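Local coordinates for rhamnonate dehydratase (Gibberella zeae PH-1, PDB 3FXG), which probably dehydrates L-rhamnonate to its 2-keto-3-deoxy acid with the aid of a magnesium ion, as a member of the enolase superfamily, at residues K270-E275 with L292-P297; L363-P368 with G386-P391; K6-I11 with A104-T109. One frame throughout, in Å; residues are numbered along the deposited sequence.

The three contacts follow one another along the chain, contact 3 first, then contact 1, then contact 2. Contact 3 ties the loop before strand 11-19 to the one between helices 86-101 and 109-119. Contact 1 joins two neighbouring parallel strands of the barrel, 270-273 and 294-295, and carries a magnesium ligand. Contact 2 pairs the loops flanking strand 374-376 and packs on strands 66-73 and 78-84 of the antiparallel sheet to which strand 11-19 also belongs. Centres lie about 30 Å (1 and 2), 35 Å (1 and 3) and 25 Å (2 and 3) apart, nearest atoms about 15 to 17 Å, so none touches another. Contacts 1 and 3 each border a neighbouring subunit; contact 2 lies within one chain, between domains.

Contact 1 (K270-E275 with L292-P297); sequences KFTTGE and LDIIQP. With MG (magnesium ion), chain I.
Thr273 and Ile295 form a parallel bridge between strands 270-273 and 294-295, neighbours in the TIM barrel that are joined through helix 279-287 in a beta-alpha-beta unit. Gln296 N donates to Thr273 O at 2.8 Å, whereas the return bond from Thr273 N to Ile294 O is weak. At the start of the pair Asp293 embraces Phe271: its backbone N binds Phe271 O at 2.9 Å, and its carboxylate OD2 takes Phe271 N from the anti side, 30° out of plane. OD2 also meets Lys263, and OD1 binds Ser230 of the second subunit. Toward the helix, Thr273 CG2 presses on Leu292 CD1 at 3.3 Å, tighter than usual, with Leu286 beside both.

The Thr272 side chain faces the other way. Its CG2 lies alongside Ile294 CB, and its hydroxyl OG1, brought round by chi1 of 75°, donates to Gln296 OE1 at 2.8 Å from above the amide plane. A water donates one hydrogen bond to the same OE1 and another to Glu275 OE2, and accepts one from Glu275 N. Glu275 OE2 binds the magnesium at 2.2 Å, completing the protein ligands with Asp222 and Glu248. Because Gln296 NE2 also donates to Glu248 OE1, both oxygen and nitrogen of the amide are engaged, and this second-shell group ties the strand pair to Glu248 directly and to Glu275 through the water.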
ATOM      1  N   LYS A 270     -11.584 -21.408  -5.166  1.00 11.53           N
ATOM      2  CA  LYS A 270     -12.498 -20.444  -5.768  1.00 10.84           C
ATOM      3  C   LYS A 270     -13.638 -20.019  -4.845  1.00 10.87           C
ATOM      4  O   LYS A 270     -14.244 -20.845  -4.158  1.00  9.81           O
ATOM      5  CB  LYS A 270     -13.086 -21.015  -7.066  1.00 12.54           C
ATOM      6  CG  LYS A 270     -12.045 -21.328  -8.140  1.00 16.84           C
ATOM      7  CD  LYS A 270     -12.692 -21.450  -9.517  1.00 21.51           C
ATOM      8  CE  LYS A 270     -13.379 -22.784  -9.708  1.00 24.89           C
ATOM      9  NZ  LYS A 270     -12.381 -23.879  -9.855  1.00 28.83           N
ATOM     10  N   PHE A 271     -13.921 -18.720  -4.843  1.00 10.20           N
ATOM     11  CA  PHE A 271     -14.997 -18.152  -4.038  1.00  8.76           C
ATOM     12  C   PHE A 271     -15.865 -17.274  -4.928  1.00  8.21           C
ATOM     13  O   PHE A 271     -15.356 -16.618  -5.838  1.00 10.30           O
ATOM     14  CB  PHE A 271     -14.410 -17.330  -2.890  1.00 10.54           C
ATOM     15  CG  PHE A 271     -13.688 -18.165  -1.879  1.00 11.73           C
ATOM     16  CD1 PHE A 271     -14.394 -18.826  -0.879  1.00  9.67           C
ATOM     17  CD2 PHE A 271     -12.315 -18.360  -1.977  1.00 10.50           C
ATOM     18  CE1 PHE A 271     -13.743 -19.678   0.011  1.00 12.09           C
ATOM     19  CE2 PHE A 271     -11.651 -19.211  -1.093  1.00 11.43           C
ATOM     20  CZ  PHE A 271     -12.369 -19.873  -0.098  1.00 10.78           C
ATOM     21  N   THR A 272     -17.171 -17.269  -4.669  1.00  8.89           N
ATOM     22  CA  THR A 272     -18.103 -16.475  -5.462  1.00  9.70           C
ATOM     23  C   THR A 272     -19.124 -15.801  -4.554  1.00 11.04           C
ATOM     24  O   THR A 272     -19.257 -16.157  -3.383  1.00 11.67           O
ATOM     25  CB  THR A 272     -18.879 -17.355  -6.472  1.00 10.35           C
ATOM     26  OG1 THR A 272     -19.885 -18.106  -5.776  1.00 11.87           O
ATOM     27  CG2 THR A 272     -17.936 -18.333  -7.175  1.00  9.58           C
ATOM     28  N   THR A 273     -19.840 -14.824  -5.100  1.00 11.53           N
ATOM     29  CA  THR A 273     -20.872 -14.118  -4.350  1.00 11.18           C
ATOM     30  C   THR A 273     -21.511 -13.076  -5.256  1.00 11.84           C
ATOM     31  O   THR A 273     -21.128 -12.944  -6.423  1.00 11.35           O
ATOM     32  CB  THR A 273     -20.287 -13.404  -3.106  1.00 12.82           C
ATOM     33  OG1 THR A 273     -21.351 -12.879  -2.308  1.00 12.95           O
ATOM     34  CG2 THR A 273     -19.372 -12.251  -3.526  1.00 12.90           C
ATOM     35  N   GLY A 274     -22.496 -12.354  -4.727  1.00 11.67           N
ATOM     36  CA  GLY A 274     -23.123 -11.305  -5.509  1.00 11.51           C
ATOM     37  C   GLY A 274     -24.629 -11.311  -5.703  1.00 12.33           C
ATOM     38  O   GLY A 274     -25.182 -10.297  -6.115  1.00 12.05           O
ATOM     39  N   GLU A 275     -25.312 -12.415  -5.413  1.00 12.42           N
ATOM     40  CA  GLU A 275     -26.753 -12.423  -5.632  1.00 13.33           C
ATOM     41  C   GLU A 275     -27.484 -11.401  -4.769  1.00 12.78           C
ATOM     42  O   GLU A 275     -28.594 -10.990  -5.100  1.00 12.45           O
ATOM     43  CB  GLU A 275     -27.337 -13.827  -5.441  1.00 15.37           C
ATOM     44  CG  GLU A 275     -27.279 -14.402  -4.043  1.00 20.26           C
ATOM     45  CD  GLU A 275     -27.637 -15.881  -4.038  1.00 24.67           C
ATOM     46  OE1 GLU A 275     -28.573 -16.278  -3.305  1.00 24.29           O
ATOM     47  OE2 GLU A 275     -26.977 -16.645  -4.779  1.00 25.51           O
ATOM     48  N   LEU A 292     -12.729 -12.509  -6.014  1.00 11.96           N
ATOM     49  CA  LEU A 292     -13.875 -13.361  -6.312  1.00 13.29           C
ATOM     50  C   LEU A 292     -13.714 -13.909  -7.725  1.00 13.31           C
ATOM     51  O   LEU A 292     -13.524 -13.158  -8.678  1.00 13.32           O
ATOM     52  CB  LEU A 292     -15.178 -12.567  -6.183  1.00 13.59           C
ATOM     53  CG  LEU A 292     -15.497 -12.153  -4.744  1.00 13.79           C
ATOM     54  CD1 LEU A 292     -16.541 -11.062  -4.739  1.00 18.20           C
ATOM     55  CD2 LEU A 292     -15.968 -13.369  -3.949  1.00 12.29           C
ATOM     56  N   ASP A 293     -13.779 -15.228  -7.849  1.00 13.34           N
ATOM     57  CA  ASP A 293     -13.608 -15.887  -9.139  1.00 13.49           C
ATOM     58  C   ASP A 293     -14.819 -15.747 -10.043  1.00 13.08           C
ATOM     59  O   ASP A 293     -14.705 -15.854 -11.267  1.00 13.43           O
ATOM     60  CB  ASP A 293     -13.297 -17.358  -8.905  1.00 13.60           C
ATOM     61  CG  ASP A 293     -12.045 -17.543  -8.089  1.00 14.01           C
ATOM     62  OD1 ASP A 293     -10.964 -17.698  -8.690  1.00 15.64           O
ATOM     63  OD2 ASP A 293     -12.141 -17.503  -6.847  1.00 13.65           O
ATOM     64  N   ILE A 294     -15.975 -15.510  -9.434  1.00 10.96           N
ATOM     65  CA  ILE A 294     -17.219 -15.340 -10.178  1.00 12.14           C
ATOM     66  C   ILE A 294     -18.160 -14.413  -9.419  1.00 11.61           C
ATOM     67  O   ILE A 294     -18.297 -14.529  -8.202  1.00 12.23           O
ATOM     68  CB  ILE A 294     -17.967 -16.686 -10.361  1.00 12.20           C
ATOM     69  CG1 ILE A 294     -17.077 -17.708 -11.065  1.00 14.90           C
ATOM     70  CG2 ILE A 294     -19.245 -16.468 -11.173  1.00 13.58           C
ATOM     71  CD1 ILE A 294     -17.742 -19.065 -11.228  1.00 15.44           C
ATOM     72  N   ILE A 295     -18.796 -13.480 -10.122  1.00 12.30           N
ATOM     73  CA  ILE A 295     -19.765 -12.615  -9.464  1.00 12.91           C
ATOM     74  C   ILE A 295     -21.120 -13.104  -9.958  1.00 13.61           C
ATOM     75  O   ILE A 295     -21.267 -13.474 -11.127  1.00 14.52           O
ATOM     76  CB  ILE A 295     -19.532 -11.114  -9.769  1.00 14.06           C
ATOM     77  CG1 ILE A 295     -19.632 -10.829 -11.264  1.00 14.54           C
ATOM     78  CG2 ILE A 295     -18.165 -10.704  -9.224  1.00 13.84           C
ATOM     79  CD1 ILE A 295     -19.560  -9.340 -11.587  1.00 14.93           C
ATOM     80  N   GLN A 296     -22.109 -13.111  -9.069  1.00 13.20           N
ATOM     81  CA  GLN A 296     -23.415 -13.669  -9.399  1.00 13.91           C
ATOM     82  C   GLN A 296     -24.642 -12.815  -9.098  1.00 13.61           C
ATOM     83  O   GLN A 296     -25.416 -13.125  -8.192  1.00 14.92           O
ATOM     84  CB  GLN A 296     -23.544 -15.007  -8.671  1.00 13.38           C
ATOM     85  CG  GLN A 296     -22.330 -15.914  -8.873  1.00 13.92           C
ATOM     86  CD  GLN A 296     -22.255 -17.044  -7.858  1.00 17.12           C
ATOM     87  OE1 GLN A 296     -22.159 -16.806  -6.651  1.00 15.68           O
ATOM     88  NE2 GLN A 296     -22.292 -18.281  -8.345  1.00 16.22           N
ATOM     89  N   PRO A 297     -24.850 -11.740  -9.865  1.00 13.87           N
ATOM     90  CA  PRO A 297     -26.020 -10.901  -9.606  1.00 13.26           C
ATOM     91  C   PRO A 297     -27.302 -11.590 -10.051  1.00 13.99           C
ATOM     92  O   PRO A 297     -27.268 -12.482 -10.901  1.00 12.59           O
ATOM     93  CB  PRO A 297     -25.736  -9.658 -10.442  1.00 13.68           C
ATOM     94  CG  PRO A 297     -25.027 -10.223 -11.624  1.00 15.25           C
ATOM     95  CD  PRO A 297     -24.060 -11.210 -10.989  1.00 15.53           C
TER
HETATM   96 MG    MG I 501     -26.451 -18.736  -4.222  1.00 20.55          MG
HETATM   97  O   HOH W   1     -24.143 -15.259  -4.772  1.00 14.38           O
HETATM   98  O   HOH W   2     -27.873 -19.884  -5.901  1.00 18.76           O
HETATM   99  O   HOH W   3     -26.494 -18.094  -2.028  1.00 22.76           O

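Contact 2 (L363-P368 with G386-P391); sequences LFIDEP and GLTINP
Leu363 O takes the N-H of Asn390 at 2.8 Å along an almost straight line, 176° at the hydrogen, and Ile365 N returns a bond to Thr388 O at 3.0 Å. Together they frame Phe364 and Ile389 as a non-hydrogen-bonded antiparallel pair, a single beta bridge between the loops that come before and after strand 374-376 in the chain, in the enolase C-terminal domain. Asp366 fastens the other end of the pair: its OD1 receives Thr388 N through the syn lone pair at 2.9 Å. A bond from Thr388 OG1 to Asp366 OD2 is also modelled, but the hydroxyl sits too close to a neighbour for its place to be trusted. One water links Asp366 O to Gly386 O, donating to both.

Asn390 stands at the N-cap of helix 391-394. With CG anti to the backbone N (chi1 175°), its amide reaches beyond the pair, OD1 to Ala392 N and ND2 to Asp362 O, while its CB rests 3.4 Å from Ile365 CG2.

Leu363, Phe364 and Ile389 pack on the N-terminal sheet, where Phe364 and Ile389 lie on Phe80 of strand 78-84. Leu387, set against helix 329-335, spreads its two methyls: CD2 goes alongside Glu367, and CD1 goes to the ring of Phe364. That ring is sandwiched, Leu363 CG over the centre of one face and Leu387 on the opposite one, where Leu387 CB makes a CH-pi contact 3.9 Å from the Phe364 ring centroid, 16° off the normal.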
ATOM      1  N   LEU A 363     -47.071 -19.596 -14.012  1.00 20.56           N
ATOM      2  CA  LEU A 363     -47.373 -18.237 -14.452  1.00 19.88           C
ATOM      3  C   LEU A 363     -47.303 -18.162 -15.977  1.00 19.54           C
ATOM      4  O   LEU A 363     -48.103 -17.478 -16.612  1.00 20.78           O
ATOM      5  CB  LEU A 363     -46.382 -17.240 -13.842  1.00 18.82           C
ATOM      6  CG  LEU A 363     -46.539 -15.773 -14.260  1.00 18.85           C
ATOM      7  CD1 LEU A 363     -47.923 -15.270 -13.895  1.00 17.42           C
ATOM      8  CD2 LEU A 363     -45.472 -14.932 -13.577  1.00 19.83           C
ATOM      9  N   PHE A 364     -46.337 -18.870 -16.554  1.00 18.44           N
ATOM     10  CA  PHE A 364     -46.151 -18.894 -18.003  1.00 19.19           C
ATOM     11  C   PHE A 364     -46.397 -20.304 -18.531  1.00 20.33           C
ATOM     12  O   PHE A 364     -46.328 -21.275 -17.776  1.00 20.64           O
ATOM     13  CB  PHE A 364     -44.730 -18.443 -18.351  1.00 17.25           C
ATOM     14  CG  PHE A 364     -44.371 -17.100 -17.777  1.00 15.94           C
ATOM     15  CD1 PHE A 364     -45.042 -15.953 -18.186  1.00 15.86           C
ATOM     16  CD2 PHE A 364     -43.384 -16.986 -16.803  1.00 15.17           C
ATOM     17  CE1 PHE A 364     -44.737 -14.709 -17.636  1.00 16.20           C
ATOM     18  CE2 PHE A 364     -43.071 -15.746 -16.243  1.00 15.15           C
ATOM     19  CZ  PHE A 364     -43.750 -14.607 -16.661  1.00 14.62           C
ATOM     20  N   ILE A 365     -46.675 -20.418 -19.826  1.00 20.61           N
ATOM     21  CA  ILE A 365     -46.943 -21.725 -20.419  1.00 23.05           C
ATOM     22  C   ILE A 365     -45.805 -22.278 -21.275  1.00 23.53           C
ATOM     23  O   ILE A 365     -45.821 -23.455 -21.642  1.00 24.76           O
ATOM     24  CB  ILE A 365     -48.205 -21.684 -21.308  1.00 24.19           C
ATOM     25  CG1 ILE A 365     -47.977 -20.746 -22.489  1.00 25.93           C
ATOM     26  CG2 ILE A 365     -49.402 -21.217 -20.501  1.00 25.83           C
ATOM     27  CD1 ILE A 365     -49.186 -20.587 -23.396  1.00 29.48           C
ATOM     28  N   ASP A 366     -44.818 -21.441 -21.582  1.00 22.00           N
ATOM     29  CA  ASP A 366     -43.718 -21.869 -22.442  1.00 21.35           C
ATOM     30  C   ASP A 366     -42.306 -21.524 -21.971  1.00 21.54           C
ATOM     31  O   ASP A 366     -41.440 -21.200 -22.786  1.00 19.68           O
ATOM     32  CB  ASP A 366     -43.925 -21.282 -23.837  1.00 22.55           C
ATOM     33  CG  ASP A 366     -44.197 -19.792 -23.804  1.00 24.34           C
ATOM     34  OD1 ASP A 366     -44.055 -19.182 -22.718  1.00 22.64           O
ATOM     35  OD2 ASP A 366     -44.550 -19.227 -24.861  1.00 25.33           O
ATOM     36  N   GLU A 367     -42.062 -21.598 -20.669  1.00 19.66           N
ATOM     37  CA  GLU A 367     -40.734 -21.293 -20.157  1.00 19.91           C
ATOM     38  C   GLU A 367     -39.763 -22.372 -20.639  1.00 19.07           C
ATOM     39  O   GLU A 367     -40.021 -23.561 -20.472  1.00 19.69           O
ATOM     40  CB  GLU A 367     -40.755 -21.267 -18.625  1.00 21.28           C
ATOM     41  CG  GLU A 367     -39.476 -20.751 -17.981  1.00 23.62           C
ATOM     42  CD  GLU A 367     -39.460 -20.948 -16.472  1.00 22.62           C
ATOM     43  OE1 GLU A 367     -40.425 -20.526 -15.798  1.00 23.63           O
ATOM     44  OE2 GLU A 367     -38.477 -21.523 -15.962  1.00 22.98           O
ATOM     45  N   PRO A 368     -38.648 -21.972 -21.273  1.00 17.85           N
ATOM     46  CA  PRO A 368     -37.679 -22.966 -21.747  1.00 17.98           C
ATOM     47  C   PRO A 368     -36.948 -23.537 -20.531  1.00 17.63           C
ATOM     48  O   PRO A 368     -36.425 -22.785 -19.711  1.00 16.51           O
ATOM     49  CB  PRO A 368     -36.767 -22.150 -22.657  1.00 17.54           C
ATOM     50  CG  PRO A 368     -36.775 -20.799 -22.004  1.00 19.95           C
ATOM     51  CD  PRO A 368     -38.240 -20.611 -21.663  1.00 17.97           C
ATOM     52  N   GLY A 386     -39.682 -14.081 -24.610  1.00 14.64           N
ATOM     53  CA  GLY A 386     -40.390 -15.287 -25.019  1.00 15.68           C
ATOM     54  C   GLY A 386     -41.311 -15.990 -24.043  1.00 16.82           C
ATOM     55  O   GLY A 386     -41.630 -17.166 -24.236  1.00 17.61           O
ATOM     56  N   LEU A 387     -41.756 -15.289 -23.008  1.00 17.26           N
ATOM     57  CA  LEU A 387     -42.646 -15.892 -22.024  1.00 18.12           C
ATOM     58  C   LEU A 387     -44.090 -15.474 -22.272  1.00 19.71           C
ATOM     59  O   LEU A 387     -44.388 -14.290 -22.408  1.00 19.64           O
ATOM     60  CB  LEU A 387     -42.222 -15.493 -20.611  1.00 18.07           C
ATOM     61  CG  LEU A 387     -40.857 -16.023 -20.167  1.00 17.89           C
ATOM     62  CD1 LEU A 387     -40.445 -15.358 -18.864  1.00 19.98           C
ATOM     63  CD2 LEU A 387     -40.922 -17.532 -20.004  1.00 20.34           C
ATOM     64  N   THR A 388     -44.980 -16.457 -22.334  1.00 20.59           N
ATOM     65  CA  THR A 388     -46.391 -16.190 -22.570  1.00 21.30           C
ATOM     66  C   THR A 388     -47.193 -16.508 -21.316  1.00 20.14           C
ATOM     67  O   THR A 388     -47.150 -17.626 -20.801  1.00 18.93           O
ATOM     68  CB  THR A 388     -46.919 -17.037 -23.737  1.00 22.81           C
ATOM     69  OG1 THR A 388     -46.791 -18.424 -23.412  1.00 28.85           O
ATOM     70  CG2 THR A 388     -46.118 -16.764 -24.991  1.00 22.81           C
ATOM     71  N   ILE A 389     -47.921 -15.513 -20.827  1.00 20.89           N
ATOM     72  CA  ILE A 389     -48.719 -15.676 -19.624  1.00 20.66           C
ATOM     73  C   ILE A 389     -49.796 -16.745 -19.771  1.00 22.11           C
ATOM     74  O   ILE A 389     -50.519 -16.796 -20.767  1.00 21.84           O
ATOM     75  CB  ILE A 389     -49.371 -14.335 -19.218  1.00 21.35           C
ATOM     76  CG1 ILE A 389     -48.277 -13.324 -18.867  1.00 20.23           C
ATOM     77  CG2 ILE A 389     -50.307 -14.541 -18.035  1.00 21.97           C
ATOM     78  CD1 ILE A 389     -48.794 -11.951 -18.490  1.00 22.43           C
ATOM     79  N   ASN A 390     -49.877 -17.607 -18.766  1.00 22.00           N
ATOM     80  CA  ASN A 390     -50.860 -18.681 -18.733  1.00 22.84           C
ATOM     81  C   ASN A 390     -52.228 -18.062 -18.435  1.00 23.66           C
ATOM     82  O   ASN A 390     -52.429 -17.472 -17.376  1.00 22.15           O
ATOM     83  CB  ASN A 390     -50.466 -19.682 -17.642  1.00 22.42           C
ATOM     84  CG  ASN A 390     -51.493 -20.774 -17.443  1.00 23.24           C
ATOM     85  OD1 ASN A 390     -52.439 -20.904 -18.216  1.00 23.54           O
ATOM     86  ND2 ASN A 390     -51.305 -21.574 -16.400  1.00 23.77           N
ATOM     87  N   PRO A 391     -53.184 -18.179 -19.375  1.00 24.47           N
ATOM     88  CA  PRO A 391     -54.529 -17.622 -19.195  1.00 24.80           C
ATOM     89  C   PRO A 391     -55.137 -17.971 -17.841  1.00 25.76           C
ATOM     90  O   PRO A 391     -55.800 -17.145 -17.214  1.00 25.99           O
ATOM     91  CB  PRO A 391     -55.311 -18.233 -20.354  1.00 25.09           C
ATOM     92  CG  PRO A 391     -54.277 -18.329 -21.427  1.00 25.20           C
ATOM     93  CD  PRO A 391     -53.080 -18.877 -20.670  1.00 24.61           C
TER
HETATM   94  O   HOH W   4     -40.630 -19.530 -24.608  1.00 22.99           O

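Contact 3 (K6-I11 with A104-T109); sequences KDFPKI and ADPRNT
Phe8 stacks against Arg107, ring and guanidinium planes only 9° apart. Arg107 CD stands over the ring centre in a CH-pi contact, 3.5 Å from the Phe8 centroid, and the guanidinium lies displaced so that Phe8 CB faces its centre, 3.3 Å from Arg107 CZ. Phe8 reaches this place with chi1 at -139°, away from a staggered position, and puts CE2 edgewise against Pro106 CG.

A bend at chi3 (-58°) carries the guanidinium of Arg107 back to Asp105, which it grips side-on: NE to OD1, and NH2 to OD2 at 2.8 Å on the syn lone pair. The remaining nitrogen, NH1, forms a salt bridge with Glu150 of the third subunit, and two waters connect the guanidinium to Lys6 O. Lys10 bends its chain over Asp105 CA and meets OD2 through one water, with a second more weakly held by Lys10 NZ.

Between backbones, Ile11 N donates to Ala104 O at 2.8 Å, while Pro9 O is buried against Pro106 CD without a polar partner. Asp105 OD1 also accepts Arg107 N, which makes an Asx turn at the start of the type I turn Asp105 to Asn108, leading into helix 109-119 of the enolase-type N-terminal domain.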
ATOM      1  N   LYS A   6     -37.745   4.717 -38.165  1.00 18.64           N
ATOM      2  CA  LYS A   6     -38.901   4.081 -37.551  1.00 21.20           C
ATOM      3  C   LYS A   6     -39.591   4.962 -36.515  1.00 22.68           C
ATOM      4  O   LYS A   6     -38.937   5.608 -35.691  1.00 22.06           O
ATOM      5  CB  LYS A   6     -38.466   2.759 -36.912  1.00 22.00           C
ATOM      6  CG  LYS A   6     -39.594   1.877 -36.405  1.00 25.90           C
ATOM      7  CD  LYS A   6     -39.036   0.590 -35.803  1.00 26.64           C
ATOM      8  CE  LYS A   6     -40.148  -0.374 -35.396  1.00 30.25           C
ATOM      9  NZ  LYS A   6     -41.098   0.241 -34.422  1.00 31.81           N
ATOM     10  N   ASP A   7     -40.919   4.997 -36.575  1.00 24.39           N
ATOM     11  CA  ASP A   7     -41.709   5.764 -35.616  1.00 26.60           C
ATOM     12  C   ASP A   7     -42.017   4.758 -34.511  1.00 25.47           C
ATOM     13  O   ASP A   7     -42.951   3.966 -34.630  1.00 26.91           O
ATOM     14  CB  ASP A   7     -43.011   6.248 -36.254  1.00 31.55           C
ATOM     15  CG  ASP A   7     -43.808   7.153 -35.334  1.00 35.82           C
ATOM     16  OD1 ASP A   7     -44.990   7.420 -35.639  1.00 39.69           O
ATOM     17  OD2 ASP A   7     -43.251   7.607 -34.309  1.00 38.07           O
ATOM     18  N   PHE A   8     -41.216   4.782 -33.450  1.00 23.31           N
ATOM     19  CA  PHE A   8     -41.369   3.846 -32.340  1.00 20.78           C
ATOM     20  C   PHE A   8     -42.474   4.254 -31.372  1.00 18.90           C
ATOM     21  O   PHE A   8     -42.566   5.412 -30.978  1.00 17.37           O
ATOM     22  CB  PHE A   8     -40.047   3.730 -31.575  1.00 19.38           C
ATOM     23  CG  PHE A   8     -39.706   2.327 -31.155  1.00 19.19           C
ATOM     24  CD1 PHE A   8     -39.073   1.459 -32.037  1.00 17.83           C
ATOM     25  CD2 PHE A   8     -40.024   1.872 -29.881  1.00 18.43           C
ATOM     26  CE1 PHE A   8     -38.758   0.156 -31.655  1.00 18.40           C
ATOM     27  CE2 PHE A   8     -39.715   0.569 -29.491  1.00 18.73           C
ATOM     28  CZ  PHE A   8     -39.080  -0.288 -30.380  1.00 17.31           C
ATOM     29  N   PRO A   9     -43.328   3.299 -30.975  1.00 18.08           N
ATOM     30  CA  PRO A   9     -44.412   3.621 -30.042  1.00 18.67           C
ATOM     31  C   PRO A   9     -43.891   4.017 -28.659  1.00 18.76           C
ATOM     32  O   PRO A   9     -42.904   3.464 -28.177  1.00 19.26           O
ATOM     33  CB  PRO A   9     -45.235   2.333 -30.012  1.00 19.44           C
ATOM     34  CG  PRO A   9     -44.216   1.268 -30.282  1.00 20.29           C
ATOM     35  CD  PRO A   9     -43.381   1.885 -31.382  1.00 19.26           C
ATOM     36  N   LYS A  10     -44.551   4.989 -28.037  1.00 18.85           N
ATOM     37  CA  LYS A  10     -44.174   5.461 -26.707  1.00 18.10           C
ATOM     38  C   LYS A  10     -44.909   4.635 -25.650  1.00 17.11           C
ATOM     39  O   LYS A  10     -45.824   3.882 -25.973  1.00 16.80           O
ATOM     40  CB  LYS A  10     -44.563   6.932 -26.534  1.00 19.68           C
ATOM     41  CG  LYS A  10     -43.883   7.907 -27.488  1.00 22.73           C
ATOM     42  CD  LYS A  10     -42.388   7.997 -27.234  1.00 24.84           C
ATOM     43  CE  LYS A  10     -41.828   9.333 -27.717  1.00 25.83           C
ATOM     44  NZ  LYS A  10     -42.085   9.573 -29.164  1.00 26.55           N
ATOM     45  N   ILE A  11     -44.505   4.779 -24.390  1.00 15.91           N
ATOM     46  CA  ILE A  11     -45.159   4.057 -23.302  1.00 14.81           C
ATOM     47  C   ILE A  11     -46.497   4.730 -23.025  1.00 16.09           C
ATOM     48  O   ILE A  11     -46.563   5.942 -22.808  1.00 17.21           O
ATOM     49  CB  ILE A  11     -44.322   4.085 -22.011  1.00 13.60           C
ATOM     50  CG1 ILE A  11     -43.021   3.305 -22.219  1.00 12.49           C
ATOM     51  CG2 ILE A  11     -45.132   3.503 -20.856  1.00 13.81           C
ATOM     52  CD1 ILE A  11     -42.041   3.443 -21.065  1.00 12.93           C
ATOM     53  N   ALA A 104     -42.836   8.131 -22.274  1.00 14.78           N
ATOM     54  CA  ALA A 104     -41.431   7.975 -22.650  1.00 14.23           C
ATOM     55  C   ALA A 104     -41.199   6.988 -23.787  1.00 13.97           C
ATOM     56  O   ALA A 104     -42.029   6.122 -24.055  1.00 14.94           O
ATOM     57  CB  ALA A 104     -40.612   7.545 -21.428  1.00 15.05           C
ATOM     58  N   ASP A 105     -40.064   7.141 -24.461  1.00 13.53           N
ATOM     59  CA  ASP A 105     -39.684   6.245 -25.546  1.00 14.48           C
ATOM     60  C   ASP A 105     -39.059   5.057 -24.823  1.00 14.27           C
ATOM     61  O   ASP A 105     -38.064   5.215 -24.118  1.00 14.62           O
ATOM     62  CB  ASP A 105     -38.635   6.910 -26.446  1.00 16.07           C
ATOM     63  CG  ASP A 105     -38.356   6.113 -27.712  1.00 17.41           C
ATOM     64  OD1 ASP A 105     -38.194   4.876 -27.625  1.00 17.37           O
ATOM     65  OD2 ASP A 105     -38.292   6.727 -28.797  1.00 18.47           O
ATOM     66  N   PRO A 106     -39.638   3.858 -24.973  1.00 14.37           N
ATOM     67  CA  PRO A 106     -39.097   2.670 -24.301  1.00 13.59           C
ATOM     68  C   PRO A 106     -37.668   2.296 -24.685  1.00 12.86           C
ATOM     69  O   PRO A 106     -37.038   1.478 -24.017  1.00 13.36           O
ATOM     70  CB  PRO A 106     -40.109   1.582 -24.658  1.00 13.98           C
ATOM     71  CG  PRO A 106     -40.597   2.016 -26.001  1.00 15.64           C
ATOM     72  CD  PRO A 106     -40.787   3.501 -25.823  1.00 13.74           C
ATOM     73  N   ARG A 107     -37.153   2.890 -25.757  1.00 12.80           N
ATOM     74  CA  ARG A 107     -35.786   2.602 -26.178  1.00 12.64           C
ATOM     75  C   ARG A 107     -34.779   3.364 -25.324  1.00 12.48           C
ATOM     76  O   ARG A 107     -33.576   3.087 -25.374  1.00 13.37           O
ATOM     77  CB  ARG A 107     -35.597   2.957 -27.655  1.00 12.63           C
ATOM     78  CG  ARG A 107     -36.366   2.038 -28.604  1.00 12.52           C
ATOM     79  CD  ARG A 107     -36.289   2.541 -30.038  1.00 11.39           C
ATOM     80  NE  ARG A 107     -36.811   3.900 -30.147  1.00 11.02           N
ATOM     81  CZ  ARG A 107     -36.849   4.602 -31.276  1.00 11.72           C
ATOM     82  NH1 ARG A 107     -36.396   4.076 -32.404  1.00 11.82           N
ATOM     83  NH2 ARG A 107     -37.345   5.832 -31.274  1.00 13.46           N
ATOM     84  N   ASN A 108     -35.273   4.318 -24.536  1.00 12.05           N
ATOM     85  CA  ASN A 108     -34.410   5.116 -23.665  1.00 11.74           C
ATOM     86  C   ASN A 108     -34.136   4.374 -22.363  1.00 11.81           C
ATOM     87  O   ASN A 108     -34.377   4.893 -21.273  1.00 11.41           O
ATOM     88  CB  ASN A 108     -35.060   6.472 -23.363  1.00 11.58           C
ATOM     89  CG  ASN A 108     -35.103   7.382 -24.579  1.00 10.52           C
ATOM     90  OD1 ASN A 108     -34.391   7.160 -25.553  1.00 11.60           O
ATOM     91  ND2 ASN A 108     -35.927   8.420 -24.516  1.00 11.56           N
ATOM     92  N   THR A 109     -33.627   3.153 -22.485  1.00 12.08           N
ATOM     93  CA  THR A 109     -33.339   2.331 -21.318  1.00 12.83           C
ATOM     94  C   THR A 109     -32.329   2.965 -20.372  1.00 12.30           C
ATOM     95  O   THR A 109     -32.502   2.917 -19.151  1.00  9.01           O
ATOM     96  CB  THR A 109     -32.840   0.939 -21.741  1.00 13.09           C
ATOM     97  OG1 THR A 109     -31.787   1.071 -22.704  1.00 15.30           O
ATOM     98  CG2 THR A 109     -33.976   0.149 -22.353  1.00 15.81           C
TER
HETATM   99  O   HOH W   5     -36.309   5.700 -34.745  1.00 13.15           O
HETATM  100  O   HOH W   6     -38.850   7.226 -33.046  1.00 30.65           O
HETATM  101  O   HOH W   7     -40.980   7.460 -30.271  1.00 26.28           O
HETATM  102  O   HOH W   8     -38.867   9.270 -29.082  1.00 23.92           O